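Local coordinates for endo-1,3-beta-glucanase, family GH16 (Zobellia galactanivorans, PDB 4CRQ), which probably hydrolyses internal beta-1,3-glucosidic bonds of laminarin, this chain being the GH16 catalytic module of a longer, modular laminarinase, at residues I82-L88 with Q155-V161; S90-P96 with M119-N124; A112-I116 with E191-F196. The protein carries 1 engineered substitution. One frame throughout, in Å; residues are numbered along the deposited sequence.

Contact 1. Residues I82-L88 with Q155-V161; sequences IEARIAL and QYHIYSV
Arg85 lies against Tyr156 and Ile158 on one face of two neighbouring antiparallel strands in the beta-jelly roll of this GH16 module. Its chain is extended from CG to NE, with CG anti to the backbone N (chi1 179°), and the guanidinium is then turned toward the neighbouring strand. CB, CG and CD each rest on CD1 of Ile158, CG at 3.7 Å. Farther out, NE and CZ approach CB of Tyr156, which NH2 meets at 3.5 Å, and the guanidinium settles nearly flat on the phenol, the two planes 15° apart and CZ 4.2 Å from the ring centroid, an off-centre cation-pi stack. NH1 stands over the middle of that face and also forms a salt bridge to Asp225, a calcium ligand, which places the stack next to the calcium site. Ala87 fills the other face of the phenol with its methyl: its CB sits 3.8 Å from the ring centroid in a CH-pi contact. Tyr156 is thus held between a cation and a methyl, while its OH bonds to Asn49.

Three hydrogen-bonded pairs, Ile82 with Val161, Ala84 with Tyr159 and Ile86 with His157, tie the backbones together; the Tyr159 N to Ala84 O bond is 2.9 Å long. The side chains of these pairs lie on the other face. There Ile86 CB touches Tyr159 CE2 at 3.9 Å, the two side chains crossing at about a right angle. Tyr159 OH reaches a water at 2.7 Å; this water, in the plane of the Tyr159 ring at its edge, is also 2.8 Å from Ile86 O, one of several acceptors around it.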
# COMPACT_ATOMS: atom_id res chain seq x y z
N ILE A 82 6.30 0.60 -10.60
CA ILE A 82 4.92 0.52 -10.11
C ILE A 82 4.69 1.82 -9.37
O ILE A 82 5.42 2.16 -8.39
CB ILE A 82 4.70 -0.71 -9.20
CG1 ILE A 82 4.99 -2.03 -9.97
CG2 ILE A 82 3.27 -0.74 -8.62
CD1 ILE A 82 6.31 -2.66 -9.63
N GLU A 83 3.67 2.57 -9.79
CA GLU A 83 3.49 3.91 -9.24
C GLU A 83 2.05 4.37 -9.12
O GLU A 83 1.15 3.82 -9.77
CB GLU A 83 4.24 4.90 -10.11
CG GLU A 83 3.70 5.16 -11.51
CD GLU A 83 4.62 6.13 -12.21
OE1 GLU A 83 5.17 7.05 -11.57
OE2 GLU A 83 4.82 6.01 -13.41
N ALA A 84 1.83 5.39 -8.32
CA ALA A 84 0.51 5.96 -8.14
C ALA A 84 0.67 7.44 -7.82
O ALA A 84 1.68 7.86 -7.21
CB ALA A 84 -0.25 5.29 -7.00
N ARG A 85 -0.34 8.22 -8.24
CA ARG A 85 -0.38 9.67 -7.98
C ARG A 85 -1.44 9.83 -6.88
O ARG A 85 -2.62 9.58 -7.12
CB ARG A 85 -0.68 10.43 -9.28
CG ARG A 85 -0.77 11.95 -9.08
CD ARG A 85 -0.73 12.70 -10.41
NE ARG A 85 -0.65 14.14 -10.15
CZ ARG A 85 -1.69 14.94 -9.96
NH1 ARG A 85 -2.95 14.45 -10.02
NH2 ARG A 85 -1.51 16.24 -9.71
N ILE A 86 -1.00 10.22 -5.67
CA ILE A 86 -1.83 10.17 -4.46
C ILE A 86 -1.76 11.46 -3.64
O ILE A 86 -0.66 12.03 -3.49
CB ILE A 86 -1.37 8.99 -3.55
CG1 ILE A 86 -1.41 7.65 -4.30
CG2 ILE A 86 -2.22 8.86 -2.26
CD1 ILE A 86 -0.86 6.45 -3.50
N ALA A 87 -2.91 11.88 -3.10
CA ALA A 87 -3.03 13.02 -2.17
C ALA A 87 -3.58 12.41 -0.88
O ALA A 87 -4.54 11.64 -0.91
CB ALA A 87 -3.95 14.10 -2.72
N LEU A 88 -2.99 12.74 0.27
CA LEU A 88 -3.31 12.10 1.53
C LEU A 88 -3.92 13.02 2.57
O LEU A 88 -3.52 14.18 2.65
CB LEU A 88 -2.00 11.53 2.13
CG LEU A 88 -1.29 10.42 1.33
CD1 LEU A 88 0.07 10.08 1.95
CD2 LEU A 88 -2.19 9.17 1.20
N GLN A 155 -1.08 17.49 -0.78
CA GLN A 155 -1.01 17.70 -2.22
C GLN A 155 -0.78 16.36 -2.91
O GLN A 155 -0.41 15.37 -2.24
CB GLN A 155 0.17 18.60 -2.55
CG GLN A 155 0.03 20.02 -2.00
CD GLN A 155 1.34 20.81 -2.07
OE1 GLN A 155 2.36 20.29 -2.50
NE2 GLN A 155 1.31 22.08 -1.61
N TYR A 156 -1.00 16.32 -4.24
CA TYR A 156 -0.61 15.11 -4.98
C TYR A 156 0.93 14.96 -5.02
O TYR A 156 1.66 15.95 -5.15
CB TYR A 156 -1.12 15.10 -6.42
CG TYR A 156 -2.60 14.83 -6.46
CD1 TYR A 156 -3.11 13.51 -6.40
CD2 TYR A 156 -3.52 15.90 -6.57
CE1 TYR A 156 -4.48 13.27 -6.44
CE2 TYR A 156 -4.88 15.68 -6.61
CZ TYR A 156 -5.38 14.37 -6.56
OH TYR A 156 -6.76 14.22 -6.62
N HIS A 157 1.37 13.71 -4.90
CA HIS A 157 2.76 13.32 -5.13
C HIS A 157 2.78 12.03 -5.89
O HIS A 157 1.79 11.28 -5.88
CB HIS A 157 3.52 13.17 -3.82
CG HIS A 157 3.65 14.46 -3.05
ND1 HIS A 157 4.64 15.36 -3.28
CD2 HIS A 157 2.84 15.02 -2.06
CE1 HIS A 157 4.48 16.43 -2.46
NE2 HIS A 157 3.39 16.22 -1.72
N ILE A 158 3.90 11.74 -6.55
CA ILE A 158 4.08 10.46 -7.26
C ILE A 158 4.88 9.53 -6.34
O ILE A 158 6.00 9.86 -5.94
CB ILE A 158 4.84 10.63 -8.58
CG1 ILE A 158 4.25 11.79 -9.44
CG2 ILE A 158 4.92 9.28 -9.33
CD1 ILE A 158 2.79 11.66 -9.88
N TYR A 159 4.29 8.36 -6.02
CA TYR A 159 4.99 7.36 -5.19
C TYR A 159 5.30 6.18 -6.07
O TYR A 159 4.38 5.64 -6.71
CB TYR A 159 4.11 6.93 -4.04
CG TYR A 159 3.78 8.10 -3.13
CD1 TYR A 159 4.71 8.53 -2.16
CD2 TYR A 159 2.56 8.81 -3.25
CE1 TYR A 159 4.43 9.60 -1.33
CE2 TYR A 159 2.26 9.90 -2.41
CZ TYR A 159 3.20 10.29 -1.44
OH TYR A 159 2.98 11.35 -0.57
N SER A 160 6.58 5.74 -6.15
CA SER A 160 6.89 4.63 -7.04
C SER A 160 8.02 3.77 -6.51
O SER A 160 8.80 4.21 -5.64
CB SER A 160 7.28 5.17 -8.44
OG SER A 160 8.49 5.92 -8.35
N VAL A 161 8.10 2.55 -7.04
CA VAL A 161 9.27 1.72 -6.88
C VAL A 161 9.73 1.28 -8.24
O VAL A 161 8.87 1.05 -9.11
CB VAL A 161 9.05 0.45 -6.00
CG1 VAL A 161 8.89 0.84 -4.55
CG2 VAL A 161 7.89 -0.43 -6.53
O HOH W 1 0.62 12.59 -1.08

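Contact 2. Residues S90-P96 with M119-N124; sequences SGQGLWP and MSRINN. Engineered in segment 119-124: Ser120 (natural residue Glu).
Ser90 OG is gripped by both terminal nitrogens of Arg121, NH1 at 2.9 Å and NH2 at 3.0 Å. It lies in the guanidinium plane, at the edge between the two donors, although the shared acceptor leaves each bond bent (145° at the NH1 hydrogen). The arginine reaches it because its chain is extended from CG to NE, with CG anti to the backbone N (chi1 -177°); NE bonds onward to Ala125 O, which fixes the rotation of the flat group.

Asn123 holds the turn from Gly91 to Leu94, a type II beta turn closed by Leu94 N to Gly91 O. Its OD1 accepts from Gly93 N at 2.7 Å, the donor tilted from the amide plane, while its own N donates to Leu94 O at 2.9 Å. One asparagine therefore secures both the corner and the end of the turn. Glycine suits position 93, where the positive phi would jam a side chain against the preceding carbonyl. The Gln92 and Asn123 side chains cross obliquely, their amide planes 30° apart, and a water accepts from both Gln92 N and Asn124 ND2.

Farther along, Ile122 places CG2 over the five-membered ring of Trp95, 4.0 Å from its centroid, a CH-pi contact suited to a branched aliphatic residue. Pro96 packs CD on Arg121 O at 3.2 Å; that buried oxygen has no hydrogen-bond partner in the model. Ser120, an engineered replacement for glutamate, lies at the indole edge, at the last position of what is probably the GH16 motif E-I-D-x-x-E beginning at Glu115.

A weak Arg121 N to Pro96 O bond (3.3 Å) joins the segments where strand 94-102 enters the sheet between strands 119-120 and 196-204, with Trp95 bonded through its backbone to Ala203 and its ring meeting Trp208 at about a right angle.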
# COMPACT_ATOMS: atom_id res chain seq x y z
N SER A 90 -4.67 14.15 6.63
CA SER A 90 -3.80 14.08 7.81
C SER A 90 -4.64 13.96 9.07
O SER A 90 -5.70 14.58 9.15
CB SER A 90 -2.87 15.30 7.85
OG SER A 90 -1.91 15.26 6.79
N GLY A 91 -4.19 13.17 10.04
CA GLY A 91 -4.92 13.06 11.30
C GLY A 91 -4.37 11.91 12.09
O GLY A 91 -4.04 10.86 11.50
N GLN A 92 -4.29 12.10 13.42
CA GLN A 92 -3.82 11.07 14.35
C GLN A 92 -4.65 9.82 14.11
O GLN A 92 -5.90 9.89 14.09
CB GLN A 92 -3.90 11.57 15.82
CG GLN A 92 -3.08 10.79 16.84
CD GLN A 92 -1.59 10.75 16.54
OE1 GLN A 92 -0.94 9.77 16.85
NE2 GLN A 92 -1.04 11.82 15.92
N GLY A 93 -3.97 8.69 13.90
CA GLY A 93 -4.63 7.40 13.67
C GLY A 93 -4.65 6.95 12.22
O GLY A 93 -4.78 5.75 11.95
N LEU A 94 -4.54 7.89 11.27
CA LEU A 94 -4.69 7.53 9.84
C LEU A 94 -3.47 6.81 9.31
O LEU A 94 -2.34 7.23 9.59
CB LEU A 94 -5.03 8.75 8.95
CG LEU A 94 -6.39 9.40 9.28
CD1 LEU A 94 -6.55 10.67 8.45
CD2 LEU A 94 -7.57 8.43 9.09
N TRP A 95 -3.70 5.73 8.54
CA TRP A 95 -2.60 4.90 8.06
C TRP A 95 -2.82 4.42 6.64
O TRP A 95 -3.17 3.25 6.42
CB TRP A 95 -2.37 3.79 9.10
CG TRP A 95 -1.23 2.84 8.86
CD1 TRP A 95 -0.15 2.99 7.97
CD2 TRP A 95 -1.01 1.58 9.53
NE1 TRP A 95 0.69 1.90 8.05
CE2 TRP A 95 0.23 1.02 8.97
CE3 TRP A 95 -1.70 0.87 10.51
CZ2 TRP A 95 0.75 -0.21 9.40
CZ3 TRP A 95 -1.18 -0.37 10.94
CH2 TRP A 95 0.02 -0.89 10.40
N PRO A 96 -2.59 5.32 5.67
CA PRO A 96 -2.76 4.94 4.28
C PRO A 96 -1.56 4.15 3.76
O PRO A 96 -0.43 4.30 4.29
CB PRO A 96 -2.82 6.31 3.57
CG PRO A 96 -1.87 7.18 4.40
CD PRO A 96 -2.22 6.76 5.80
N MET A 119 4.46 3.08 -0.60
CA MET A 119 4.24 4.26 0.22
C MET A 119 3.44 3.83 1.44
O MET A 119 2.44 3.13 1.29
CB MET A 119 3.48 5.34 -0.57
CG MET A 119 3.15 6.63 0.22
SD MET A 119 1.82 6.52 1.45
CE MET A 119 0.39 6.15 0.43
N SER A 120 3.88 4.25 2.64
CA SER A 120 2.99 4.21 3.81
C SER A 120 3.25 5.49 4.61
O SER A 120 4.33 6.09 4.53
CB SER A 120 3.15 2.94 4.64
OG SER A 120 4.44 2.86 5.18
N ARG A 121 2.24 5.93 5.35
CA ARG A 121 2.36 7.12 6.20
C ARG A 121 1.52 6.90 7.43
O ARG A 121 0.51 6.21 7.36
CB ARG A 121 1.89 8.37 5.44
CG ARG A 121 2.06 9.67 6.23
CD ARG A 121 1.28 10.78 5.59
NE ARG A 121 1.44 12.04 6.31
CZ ARG A 121 0.52 12.99 6.38
NH1 ARG A 121 -0.67 12.83 5.78
NH2 ARG A 121 0.80 14.11 7.06
N ILE A 122 1.93 7.50 8.55
CA ILE A 122 1.09 7.48 9.75
C ILE A 122 0.80 8.88 10.28
O ILE A 122 1.66 9.80 10.18
CB ILE A 122 1.69 6.60 10.90
CG1 ILE A 122 3.12 7.07 11.25
CG2 ILE A 122 1.61 5.12 10.53
CD1 ILE A 122 3.62 6.57 12.59
N ASN A 123 -0.40 9.02 10.84
CA ASN A 123 -0.76 10.20 11.66
C ASN A 123 -0.57 11.50 10.87
O ASN A 123 -1.07 11.57 9.76
CB ASN A 123 0.01 10.17 13.01
CG ASN A 123 -0.21 8.88 13.78
OD1 ASN A 123 -1.31 8.31 13.73
ND2 ASN A 123 0.81 8.42 14.48
N ASN A 124 0.12 12.50 11.42
CA ASN A 124 0.37 13.76 10.71
C ASN A 124 1.82 13.91 10.25
O ASN A 124 2.28 15.04 10.00
CB ASN A 124 -0.00 14.96 11.61
CG ASN A 124 -1.48 15.05 11.91
OD1 ASN A 124 -2.29 15.22 11.00
ND2 ASN A 124 -1.85 14.93 13.18
O HOH W 2 -4.72 14.93 14.27
O HOH W 3 -1.39 9.43 7.94

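Contact 3. Residues A112-I116 with E191-F196; sequences ACGEI and EFQNEF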
# COMPACT_ATOMS: atom_id res chain seq x y z
N ALA A 112 6.76 -14.83 4.17
CA ALA A 112 7.50 -15.61 3.16
C ALA A 112 7.13 -15.20 1.74
O ALA A 112 7.99 -15.26 0.87
CB ALA A 112 7.32 -17.11 3.33
N CYS A 113 5.87 -14.80 1.51
CA CYS A 113 5.42 -14.35 0.18
C CYS A 113 6.13 -13.08 -0.31
O CYS A 113 6.19 -12.84 -1.51
CB CYS A 113 3.92 -14.09 0.20
SG CYS A 113 3.41 -12.82 1.38
N GLY A 114 6.65 -12.29 0.64
CA GLY A 114 7.30 -11.01 0.36
C GLY A 114 6.26 -9.90 0.29
O GLY A 114 5.10 -10.11 -0.10
N GLU A 115 6.68 -8.71 0.69
CA GLU A 115 5.85 -7.53 0.66
C GLU A 115 6.69 -6.34 0.27
O GLU A 115 7.78 -6.14 0.81
CB GLU A 115 5.25 -7.30 2.05
CG GLU A 115 4.36 -6.05 2.19
CD GLU A 115 3.84 -5.81 3.61
OE1 GLU A 115 3.77 -6.75 4.43
OE2 GLU A 115 3.48 -4.66 3.94
N ILE A 116 6.18 -5.52 -0.64
CA ILE A 116 6.83 -4.28 -1.05
C ILE A 116 5.87 -3.15 -0.68
O ILE A 116 4.81 -3.03 -1.29
CB ILE A 116 7.17 -4.20 -2.56
CG1 ILE A 116 7.98 -5.43 -3.03
CG2 ILE A 116 7.92 -2.87 -2.89
CD1 ILE A 116 8.19 -5.51 -4.54
N GLU A 191 12.33 -14.53 -2.76
CA GLU A 191 10.88 -14.32 -2.92
C GLU A 191 10.53 -13.09 -3.78
O GLU A 191 9.43 -13.02 -4.33
CB GLU A 191 10.18 -14.27 -1.55
CG GLU A 191 10.34 -15.58 -0.79
CD GLU A 191 9.57 -16.76 -1.39
OE1 GLU A 191 8.47 -16.56 -1.98
OE2 GLU A 191 10.07 -17.90 -1.27
N PHE A 192 11.46 -12.14 -3.90
CA PHE A 192 11.22 -10.95 -4.76
C PHE A 192 11.48 -11.20 -6.26
O PHE A 192 11.46 -10.26 -7.05
CB PHE A 192 11.96 -9.72 -4.19
CG PHE A 192 11.47 -9.35 -2.82
CD1 PHE A 192 10.28 -8.61 -2.65
CD2 PHE A 192 12.19 -9.76 -1.67
CE1 PHE A 192 9.83 -8.28 -1.37
CE2 PHE A 192 11.75 -9.43 -0.39
CZ PHE A 192 10.56 -8.69 -0.24
N GLN A 193 11.70 -12.47 -6.63
CA GLN A 193 11.83 -12.88 -8.02
C GLN A 193 10.54 -13.52 -8.55
O GLN A 193 10.56 -14.24 -9.54
CB GLN A 193 13.00 -13.85 -8.20
CG GLN A 193 14.31 -13.36 -7.64
CD GLN A 193 14.91 -12.24 -8.44
OE1 GLN A 193 14.69 -12.13 -9.64
NE2 GLN A 193 15.67 -11.40 -7.78
N ASN A 194 9.43 -13.26 -7.89
CA ASN A 194 8.13 -13.83 -8.23
C ASN A 194 7.12 -12.74 -8.57
O ASN A 194 7.43 -11.54 -8.45
CB ASN A 194 7.63 -14.70 -7.07
CG ASN A 194 8.53 -15.91 -6.77
OD1 ASN A 194 8.75 -16.27 -5.59
ND2 ASN A 194 9.04 -16.56 -7.81
N GLU A 195 5.91 -13.14 -8.99
CA GLU A 195 4.85 -12.18 -9.31
C GLU A 195 4.18 -11.66 -8.03
O GLU A 195 3.94 -12.43 -7.09
CB GLU A 195 3.78 -12.75 -10.25
CG GLU A 195 4.32 -13.02 -11.64
CD GLU A 195 3.25 -13.14 -12.70
OE1 GLU A 195 2.08 -12.78 -12.49
OE2 GLU A 195 3.58 -13.60 -13.80
N PHE A 196 3.88 -10.37 -8.02
CA PHE A 196 3.23 -9.68 -6.90
C PHE A 196 1.97 -8.96 -7.37
O PHE A 196 1.96 -8.43 -8.49
CB PHE A 196 4.17 -8.62 -6.25
CG PHE A 196 5.26 -9.17 -5.32
CD1 PHE A 196 6.18 -10.16 -5.73
CD2 PHE A 196 5.38 -8.65 -4.03
CE1 PHE A 196 7.16 -10.61 -4.85
CE2 PHE A 196 6.35 -9.10 -3.14
CZ PHE A 196 7.25 -10.08 -3.55
O HOH W 4 6.88 -14.21 -3.74
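The entry to strand 115-117, on a sheet of the GH16 jelly roll, is covered here by the loop that leads through a short 3-10 turn into strand 196-204. Glu191 and Phe192 of the 3-10 turn and Phe196 at the start of the strand face the backbone from Ala112 to Gly114 and the side chain of Ile116. The far end of the Phe196 ring comes against the main chain, CE2 3.4 Å from Gly114 O and CZ 3.6 Å from Cys113 O. Gly114 suits this place twice over: its phi is positive, and the space where a beta carbon would stand is taken by Phe196 CZ, with Phe192 CE1 close by.

Phe192 presents its edge to Glu115 O, which lies in the ring plane 3.7 Å from CE1. The same CE1 touches Ile116 CG1 at 3.8 Å, the two side chains sliding past each other in opposite directions. Ile116 puts CG1 beside its backbone N (chi1 -53°), and this brings the end of the chain into the aromatic pair, where CD1 stands over a face of Phe196. Trp163 meets Phe196 edge-to-face and extends the cluster.

At the other end Glu191 bends at chi2 (-69°) and packs against Ala112 O without a bond to it; Asn104 ND2 takes its OE1. A water lies within hydrogen-bonding distance of Cys113 O (2.7 Å) and Glu191 O (2.9 Å), shared among several acceptors.

No direct hydrogen bond joins the two segments. The edge of Phe192, whose hydrogens are slightly positive, probably favours Glu115 O, and the contact itself rests on apolar packing plus a water-mediated link between two acceptors that could not bond to each other.

Overall arrangement
Contacts 1 and 3 are buried, whereas contact 2 is only partly so and shapes the turn that leads into strand 94-102. Contact 1 is regular strand pairing, with a charged stack near the calcium site on one face. Contact 2 relies on side-chain and backbone bonds in and beside its turn, and contact 3 on aromatic packing and a water. Strand 94-102 connects the latter two, since it pairs with both 115-117 and 119-120. Contact 1 meets contact 2 where Tyr159 CD1 packs on Met119 CG at 3.4 Å and Leu88 touches Pro96; it reaches contact 3 through Val161 and Ile116. Contacts 2 and 3 lie on opposite sides of the chain's centre, about 25 Å apart between centres.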